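Local structure of salt-tolerant glutaminase (Micrococcus luteus, 3AGD) at residues E160-H172 against D182-Q194. The protein probably hydrolyses L-glutamine to L-glutamate and ammonium, as a member of the glutaminase family. Sequence-based numbering, arbitrary orientation.
Sequences EMAVSDRNLSLAH and DSAEEIVAGYVAQ
Ala171 and Ala184 meet methyl to methyl, their CB atoms 3.5 Å apart, and side chains this small let the backbones of helices 165-172 and 184-194 come close at this end of a crossing at 127°. The CB of Ala184 also sits over the centre of one face of the His172 ring, 3.6 Å from its centroid, a CH-pi contact. Beta-branched Val188 offers two methyls to different neighbours: CG2, anti to its own carbonyl carbon, packs on Ala171 CB and the backbone of Asn167 and lies 3.8 Å from Leu168 CD2, while CG1 faces Ser164 CB. Further along, the unbranched chain of Met161 can bend at chi2 and chi3, laying SD against Val192 CG2 and bringing CE within 3.6 Å of Ala189 CB.

No direct hydrogen bond joins the two segments; water does part of that work, donating to Glu160 OE1 (2.7 Å) and to Val192 O. Before helix 165-172, the short hydroxyl of Ser164 reaches back to the preceding turn, OG donating to Glu160 O from above the carbonyl plane, on the face opposite Val163 N. At the start of the other helix, Ser183 OG accepts from Glu186 N as an N-cap.

Asn167 brings ND2 to the edge of the Tyr191 ring, 3.8 Å from CE2, amide and ring nearly perpendicular; its OD1 is held by Asn114. The apolar packing thus joins the helices bearing Asn167 and Tyr191, which with Glu160, from the end of helix 154-161, are L-glutamate-binding residues, although the site holds no glutamate here. Tyr191 also touches Lys67, consistent, with glutamate-binding Ser64, with the serine-lysine site of the beta-lactamase-like glutaminase fold.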
ATOM      1  N   GLU A 160     -28.279 -11.748 -21.388  1.00 28.37           N
ATOM      2  CA  GLU A 160     -26.900 -11.646 -21.849  1.00 28.35           C
ATOM      3  C   GLU A 160     -26.438 -12.860 -22.645  1.00 25.92           C
ATOM      4  O   GLU A 160     -25.626 -12.732 -23.562  1.00 24.39           O
ATOM      5  CB  GLU A 160     -25.957 -11.400 -20.668  1.00 29.97           C
ATOM      6  CG  GLU A 160     -24.490 -11.591 -21.013  1.00 30.26           C
ATOM      7  CD  GLU A 160     -23.558 -10.893 -20.044  1.00 31.75           C
ATOM      8  OE1 GLU A 160     -23.954 -10.661 -18.880  1.00 30.27           O
ATOM      9  OE2 GLU A 160     -22.418 -10.585 -20.449  1.00 33.87           O
ATOM     10  N   MET A 161     -26.953 -14.037 -22.311  1.00 22.87           N
ATOM     11  CA  MET A 161     -26.559 -15.235 -23.036  1.00 24.78           C
ATOM     12  C   MET A 161     -26.976 -15.168 -24.504  1.00 25.22           C
ATOM     13  O   MET A 161     -26.439 -15.895 -25.339  1.00 23.38           O
ATOM     14  CB  MET A 161     -27.158 -16.478 -22.377  1.00 23.18           C
ATOM     15  CG  MET A 161     -26.387 -16.952 -21.155  1.00 22.67           C
ATOM     16  SD  MET A 161     -24.696 -17.482 -21.559  1.00 23.15           S
ATOM     17  CE  MET A 161     -25.014 -19.131 -22.188  1.00 21.46           C
ATOM     18  N   ALA A 162     -27.920 -14.282 -24.815  1.00 25.38           N
ATOM     19  CA  ALA A 162     -28.408 -14.125 -26.185  1.00 24.87           C
ATOM     20  C   ALA A 162     -27.479 -13.255 -27.030  1.00 24.39           C
ATOM     21  O   ALA A 162     -27.568 -13.248 -28.259  1.00 25.49           O
ATOM     22  CB  ALA A 162     -29.805 -13.523 -26.171  1.00 25.52           C
ATOM     23  N   VAL A 163     -26.590 -12.520 -26.367  1.00 22.49           N
ATOM     24  CA  VAL A 163     -25.649 -11.643 -27.055  1.00 20.28           C
ATOM     25  C   VAL A 163     -24.242 -11.803 -26.482  1.00 18.68           C
ATOM     26  O   VAL A 163     -23.627 -10.832 -26.045  1.00 15.37           O
ATOM     27  CB  VAL A 163     -26.086 -10.157 -26.931  1.00 25.70           C
ATOM     28  CG1 VAL A 163     -27.353  -9.921 -27.733  1.00 25.94           C
ATOM     29  CG2 VAL A 163     -26.338  -9.800 -25.466  1.00 25.21           C
ATOM     30  N   SER A 164     -23.726 -13.030 -26.502  1.00 19.82           N
ATOM     31  CA  SER A 164     -22.396 -13.300 -25.966  1.00 20.17           C
ATOM     32  C   SER A 164     -21.353 -13.696 -27.011  1.00 18.54           C
ATOM     33  O   SER A 164     -20.364 -14.354 -26.685  1.00 19.77           O
ATOM     34  CB  SER A 164     -22.481 -14.395 -24.897  1.00 21.37           C
ATOM     35  OG  SER A 164     -23.289 -13.988 -23.804  1.00 24.01           O
ATOM     36  N   ASP A 165     -21.555 -13.287 -28.259  1.00 17.18           N
ATOM     37  CA  ASP A 165     -20.606 -13.635 -29.302  1.00 18.40           C
ATOM     38  C   ASP A 165     -19.165 -13.240 -28.980  1.00 19.17           C
ATOM     39  O   ASP A 165     -18.247 -14.026 -29.214  1.00 19.94           O
ATOM     40  CB  ASP A 165     -21.027 -13.031 -30.646  1.00 20.57           C
ATOM     41  CG  ASP A 165     -22.026 -13.901 -31.382  1.00 21.41           C
ATOM     42  OD1 ASP A 165     -21.759 -15.111 -31.537  1.00 21.93           O
ATOM     43  OD2 ASP A 165     -23.072 -13.382 -31.814  1.00 21.89           O
ATOM     44  N   ARG A 166     -18.956 -12.042 -28.438  1.00 17.15           N
ATOM     45  CA  ARG A 166     -17.596 -11.621 -28.122  1.00 15.00           C
ATOM     46  C   ARG A 166     -16.945 -12.538 -27.092  1.00 16.19           C
ATOM     47  O   ARG A 166     -15.808 -12.974 -27.280  1.00 17.84           O
ATOM     48  CB  ARG A 166     -17.548 -10.165 -27.631  1.00 15.25           C
ATOM     49  CG  ARG A 166     -16.124  -9.724 -27.256  1.00 15.18           C
ATOM     50  CD  ARG A 166     -15.952  -8.213 -27.149  1.00 14.01           C
ATOM     51  NE  ARG A 166     -14.567  -7.859 -26.835  1.00 13.59           N
ATOM     52  CZ  ARG A 166     -13.984  -8.043 -25.649  1.00 17.84           C
ATOM     53  NH1 ARG A 166     -14.665  -8.570 -24.637  1.00 15.66           N
ATOM     54  NH2 ARG A 166     -12.706  -7.722 -25.477  1.00 18.70           N
ATOM     55  N   ASN A 167     -17.649 -12.842 -26.005  1.00 14.99           N
ATOM     56  CA  ASN A 167     -17.065 -13.723 -24.993  1.00 16.99           C
ATOM     57  C   ASN A 167     -16.883 -15.145 -25.519  1.00 18.02           C
ATOM     58  O   ASN A 167     -15.944 -15.847 -25.123  1.00 17.26           O
ATOM     59  CB  ASN A 167     -17.907 -13.730 -23.712  1.00 19.28           C
ATOM     60  CG  ASN A 167     -17.649 -12.510 -22.847  1.00 17.32           C
ATOM     61  OD1 ASN A 167     -16.513 -12.042 -22.745  1.00 18.69           O
ATOM     62  ND2 ASN A 167     -18.692 -11.998 -22.212  1.00 15.67           N
ATOM     63  N   LEU A 168     -17.786 -15.570 -26.401  1.00 15.90           N
ATOM     64  CA  LEU A 168     -17.695 -16.895 -27.013  1.00 14.07           C
ATOM     65  C   LEU A 168     -16.449 -16.895 -27.906  1.00 12.98           C
ATOM     66  O   LEU A 168     -15.748 -17.898 -28.023  1.00 16.55           O
ATOM     67  CB  LEU A 168     -18.948 -17.181 -27.845  1.00 12.71           C
ATOM     68  CG  LEU A 168     -20.210 -17.554 -27.056  1.00 14.20           C
ATOM     69  CD1 LEU A 168     -21.466 -17.421 -27.933  1.00 11.77           C
ATOM     70  CD2 LEU A 168     -20.057 -18.968 -26.535  1.00  9.03           C
ATOM     71  N   SER A 169     -16.171 -15.754 -28.526  1.00 13.41           N
ATOM     72  CA  SER A 169     -14.993 -15.624 -29.376  1.00 13.76           C
ATOM     73  C   SER A 169     -13.744 -15.809 -28.523  1.00 16.40           C
ATOM     74  O   SER A 169     -12.841 -16.564 -28.881  1.00 17.90           O
ATOM     75  CB  SER A 169     -14.953 -14.247 -30.026  1.00  9.75           C
ATOM     76  OG  SER A 169     -13.695 -14.033 -30.634  1.00 16.30           O
ATOM     77  N   LEU A 170     -13.695 -15.114 -27.391  1.00 14.12           N
ATOM     78  CA  LEU A 170     -12.553 -15.220 -26.493  1.00 16.16           C
ATOM     79  C   LEU A 170     -12.410 -16.664 -26.013  1.00 18.43           C
ATOM     80  O   LEU A 170     -11.314 -17.225 -26.020  1.00 20.56           O
ATOM     81  CB  LEU A 170     -12.725 -14.279 -25.301  1.00 16.70           C
ATOM     82  CG  LEU A 170     -12.839 -12.778 -25.628  1.00 17.84           C
ATOM     83  CD1 LEU A 170     -13.033 -11.983 -24.340  1.00 14.10           C
ATOM     84  CD2 LEU A 170     -11.579 -12.305 -26.362  1.00 16.64           C
ATOM     85  N   ALA A 171     -13.523 -17.267 -25.611  1.00 17.76           N
ATOM     86  CA  ALA A 171     -13.507 -18.645 -25.139  1.00 16.35           C
ATOM     87  C   ALA A 171     -12.951 -19.595 -26.199  1.00 18.12           C
ATOM     88  O   ALA A 171     -12.125 -20.458 -25.893  1.00 21.00           O
ATOM     89  CB  ALA A 171     -14.911 -19.077 -24.728  1.00 14.99           C
ATOM     90  N   HIS A 172     -13.400 -19.447 -27.443  1.00 17.97           N
ATOM     91  CA  HIS A 172     -12.906 -20.309 -28.519  1.00 17.98           C
ATOM     92  C   HIS A 172     -11.411 -20.121 -28.734  1.00 17.53           C
ATOM     93  O   HIS A 172     -10.675 -21.091 -28.905  1.00 20.90           O
ATOM     94  CB  HIS A 172     -13.652 -20.031 -29.828  1.00 14.98           C
ATOM     95  CG  HIS A 172     -14.943 -20.780 -29.960  1.00 15.93           C
ATOM     96  ND1 HIS A 172     -14.999 -22.152 -30.075  1.00 13.82           N
ATOM     97  CD2 HIS A 172     -16.227 -20.349 -30.000  1.00 19.40           C
ATOM     98  CE1 HIS A 172     -16.259 -22.534 -30.183  1.00 13.50           C
ATOM     99  NE2 HIS A 172     -17.025 -21.458 -30.141  1.00 17.30           N
ATOM    100  N   ASP A 182     -12.942 -27.344 -21.524  1.00 21.09           N
ATOM    101  CA  ASP A 182     -14.343 -27.587 -21.835  1.00 21.77           C
ATOM    102  C   ASP A 182     -14.817 -26.671 -22.960  1.00 23.27           C
ATOM    103  O   ASP A 182     -14.074 -25.803 -23.410  1.00 23.98           O
ATOM    104  CB  ASP A 182     -15.184 -27.416 -20.575  1.00 22.21           C
ATOM    105  CG  ASP A 182     -14.799 -28.417 -19.498  1.00 25.21           C
ATOM    106  OD1 ASP A 182     -14.379 -27.999 -18.398  1.00 19.68           O
ATOM    107  OD2 ASP A 182     -14.900 -29.634 -19.763  1.00 26.70           O
ATOM    108  N   SER A 183     -16.046 -26.865 -23.424  1.00 21.71           N
ATOM    109  CA  SER A 183     -16.553 -26.061 -24.530  1.00 23.68           C
ATOM    110  C   SER A 183     -16.642 -24.578 -24.221  1.00 22.97           C
ATOM    111  O   SER A 183     -16.783 -24.174 -23.066  1.00 21.17           O
ATOM    112  CB  SER A 183     -17.928 -26.560 -24.979  1.00 21.48           C
ATOM    113  OG  SER A 183     -18.912 -26.270 -24.004  1.00 27.30           O
ATOM    114  N   ALA A 184     -16.556 -23.774 -25.276  1.00 24.03           N
ATOM    115  CA  ALA A 184     -16.633 -22.326 -25.160  1.00 24.33           C
ATOM    116  C   ALA A 184     -17.981 -21.958 -24.549  1.00 24.64           C
ATOM    117  O   ALA A 184     -18.075 -21.080 -23.688  1.00 25.41           O
ATOM    118  CB  ALA A 184     -16.488 -21.690 -26.541  1.00 20.11           C
ATOM    119  N   GLU A 185     -19.022 -22.650 -25.000  1.00 23.02           N
ATOM    120  CA  GLU A 185     -20.374 -22.416 -24.520  1.00 25.38           C
ATOM    121  C   GLU A 185     -20.523 -22.653 -23.012  1.00 21.16           C
ATOM    122  O   GLU A 185     -21.190 -21.881 -22.320  1.00 23.38           O
ATOM    123  CB  GLU A 185     -21.350 -23.310 -25.291  1.00 30.16           C
ATOM    124  CG  GLU A 185     -22.798 -23.159 -24.871  1.00 46.48           C
ATOM    125  CD  GLU A 185     -23.378 -21.806 -25.235  1.00 55.81           C
ATOM    126  OE1 GLU A 185     -24.533 -21.530 -24.844  1.00 61.96           O
ATOM    127  OE2 GLU A 185     -22.681 -21.022 -25.918  1.00 54.52           O
ATOM    128  N   GLU A 186     -19.898 -23.714 -22.510  1.00 15.99           N
ATOM    129  CA  GLU A 186     -19.972 -24.063 -21.089  1.00 19.28           C
ATOM    130  C   GLU A 186     -19.234 -23.069 -20.192  1.00 18.75           C
ATOM    131  O   GLU A 186     -19.690 -22.747 -19.094  1.00 18.14           O
ATOM    132  CB  GLU A 186     -19.398 -25.464 -20.859  1.00 19.65           C
ATOM    133  CG  GLU A 186     -19.481 -25.953 -19.418  1.00 24.61           C
ATOM    134  CD  GLU A 186     -18.805 -27.303 -19.214  1.00 29.27           C
ATOM    135  OE1 GLU A 186     -18.977 -28.187 -20.080  1.00 32.54           O
ATOM    136  OE2 GLU A 186     -18.114 -27.483 -18.186  1.00 28.23           O
ATOM    137  N   ILE A 187     -18.085 -22.594 -20.653  1.00 18.52           N
ATOM    138  CA  ILE A 187     -17.314 -21.646 -19.863  1.00 16.64           C
ATOM    139  C   ILE A 187     -17.951 -20.263 -19.895  1.00 14.42           C
ATOM    140  O   ILE A 187     -17.982 -19.568 -18.887  1.00 17.35           O
ATOM    141  CB  ILE A 187     -15.857 -21.579 -20.359  1.00 20.99           C
ATOM    142  CG1 ILE A 187     -15.201 -22.951 -20.171  1.00 22.89           C
ATOM    143  CG2 ILE A 187     -15.086 -20.525 -19.587  1.00 21.82           C
ATOM    144  CD1 ILE A 187     -15.256 -23.465 -18.725  1.00 21.10           C
ATOM    145  N   VAL A 188     -18.479 -19.868 -21.046  1.00 13.93           N
ATOM    146  CA  VAL A 188     -19.127 -18.569 -21.145  1.00 13.88           C
ATOM    147  C   VAL A 188     -20.397 -18.549 -20.296  1.00 16.66           C
ATOM    148  O   VAL A 188     -20.686 -17.552 -19.634  1.00 16.24           O
ATOM    149  CB  VAL A 188     -19.478 -18.230 -22.609  1.00 16.19           C
ATOM    150  CG1 VAL A 188     -20.442 -17.054 -22.666  1.00 14.29           C
ATOM    151  CG2 VAL A 188     -18.200 -17.901 -23.379  1.00 13.97           C
ATOM    152  N   ALA A 189     -21.145 -19.651 -20.302  1.00 14.71           N
ATOM    153  CA  ALA A 189     -22.379 -19.729 -19.525  1.00 14.56           C
ATOM    154  C   ALA A 189     -22.094 -19.560 -18.033  1.00 16.09           C
ATOM    155  O   ALA A 189     -22.829 -18.868 -17.329  1.00 17.09           O
ATOM    156  CB  ALA A 189     -23.089 -21.067 -19.783  1.00 11.37           C
ATOM    157  N   GLY A 190     -21.029 -20.195 -17.554  1.00 16.56           N
ATOM    158  CA  GLY A 190     -20.677 -20.083 -16.150  1.00 17.42           C
ATOM    159  C   GLY A 190     -20.234 -18.675 -15.792  1.00 18.34           C
ATOM    160  O   GLY A 190     -20.584 -18.146 -14.738  1.00 20.29           O
ATOM    161  N   TYR A 191     -19.457 -18.059 -16.672  1.00 19.25           N
ATOM    162  CA  TYR A 191     -18.978 -16.704 -16.439  1.00 17.63           C
ATOM    163  C   TYR A 191     -20.141 -15.710 -16.468  1.00 17.90           C
ATOM    164  O   TYR A 191     -20.196 -14.776 -15.665  1.00 18.64           O
ATOM    165  CB  TYR A 191     -17.940 -16.331 -17.498  1.00 18.40           C
ATOM    166  CG  TYR A 191     -17.583 -14.862 -17.515  1.00 19.70           C
ATOM    167  CD1 TYR A 191     -16.854 -14.288 -16.478  1.00 17.28           C
ATOM    168  CD2 TYR A 191     -18.002 -14.039 -18.559  1.00 18.23           C
ATOM    169  CE1 TYR A 191     -16.554 -12.928 -16.477  1.00 16.57           C
ATOM    170  CE2 TYR A 191     -17.710 -12.681 -18.569  1.00 19.03           C
ATOM    171  CZ  TYR A 191     -16.990 -12.132 -17.524  1.00 19.08           C
ATOM    172  OH  TYR A 191     -16.737 -10.781 -17.511  1.00 20.02           O
ATOM    173  N   VAL A 192     -21.075 -15.905 -17.392  1.00 16.27           N
ATOM    174  CA  VAL A 192     -22.219 -15.007 -17.475  1.00 15.19           C
ATOM    175  C   VAL A 192     -23.083 -15.131 -16.222  1.00 13.81           C
ATOM    176  O   VAL A 192     -23.572 -14.131 -15.695  1.00 16.27           O
ATOM    177  CB  VAL A 192     -23.077 -15.293 -18.725  1.00 18.89           C
ATOM    178  CG1 VAL A 192     -24.344 -14.440 -18.696  1.00 20.85           C
ATOM    179  CG2 VAL A 192     -22.273 -14.978 -19.989  1.00 17.09           C
ATOM    180  N   ALA A 193     -23.263 -16.357 -15.744  1.00 15.61           N
ATOM    181  CA  ALA A 193     -24.065 -16.607 -14.550  1.00 16.23           C
ATOM    182  C   ALA A 193     -23.381 -15.960 -13.348  1.00 15.65           C
ATOM    183  O   ALA A 193     -24.026 -15.392 -12.471  1.00 16.12           O
ATOM    184  CB  ALA A 193     -24.207 -18.096 -14.329  1.00 10.30           C
ATOM    185  N   GLN A 194     -22.062 -16.062 -13.332  1.00 15.69           N
ATOM    186  CA  GLN A 194     -21.237 -15.494 -12.279  1.00 17.33           C
ATOM    187  C   GLN A 194     -21.469 -13.987 -12.210  1.00 16.58           C
ATOM    188  O   GLN A 194     -21.574 -13.409 -11.124  1.00 16.36           O
ATOM    189  CB  GLN A 194     -19.775 -15.809 -12.599  1.00 22.42           C
ATOM    190  CG  GLN A 194     -18.723 -14.935 -11.952  1.00 25.71           C
ATOM    191  CD  GLN A 194     -17.352 -15.174 -12.569  1.00 25.72           C
ATOM    192  OE1 GLN A 194     -17.001 -16.312 -12.892  1.00 20.54           O
ATOM    193  NE2 GLN A 194     -16.572 -14.108 -12.730  1.00 23.32           N
TER
HETATM  194  O   HOH W   1     -24.756 -11.569 -16.461  1.00 31.70           O
HETATM  195  O   HOH W   2     -18.632  -9.347 -19.936  1.00 13.77           O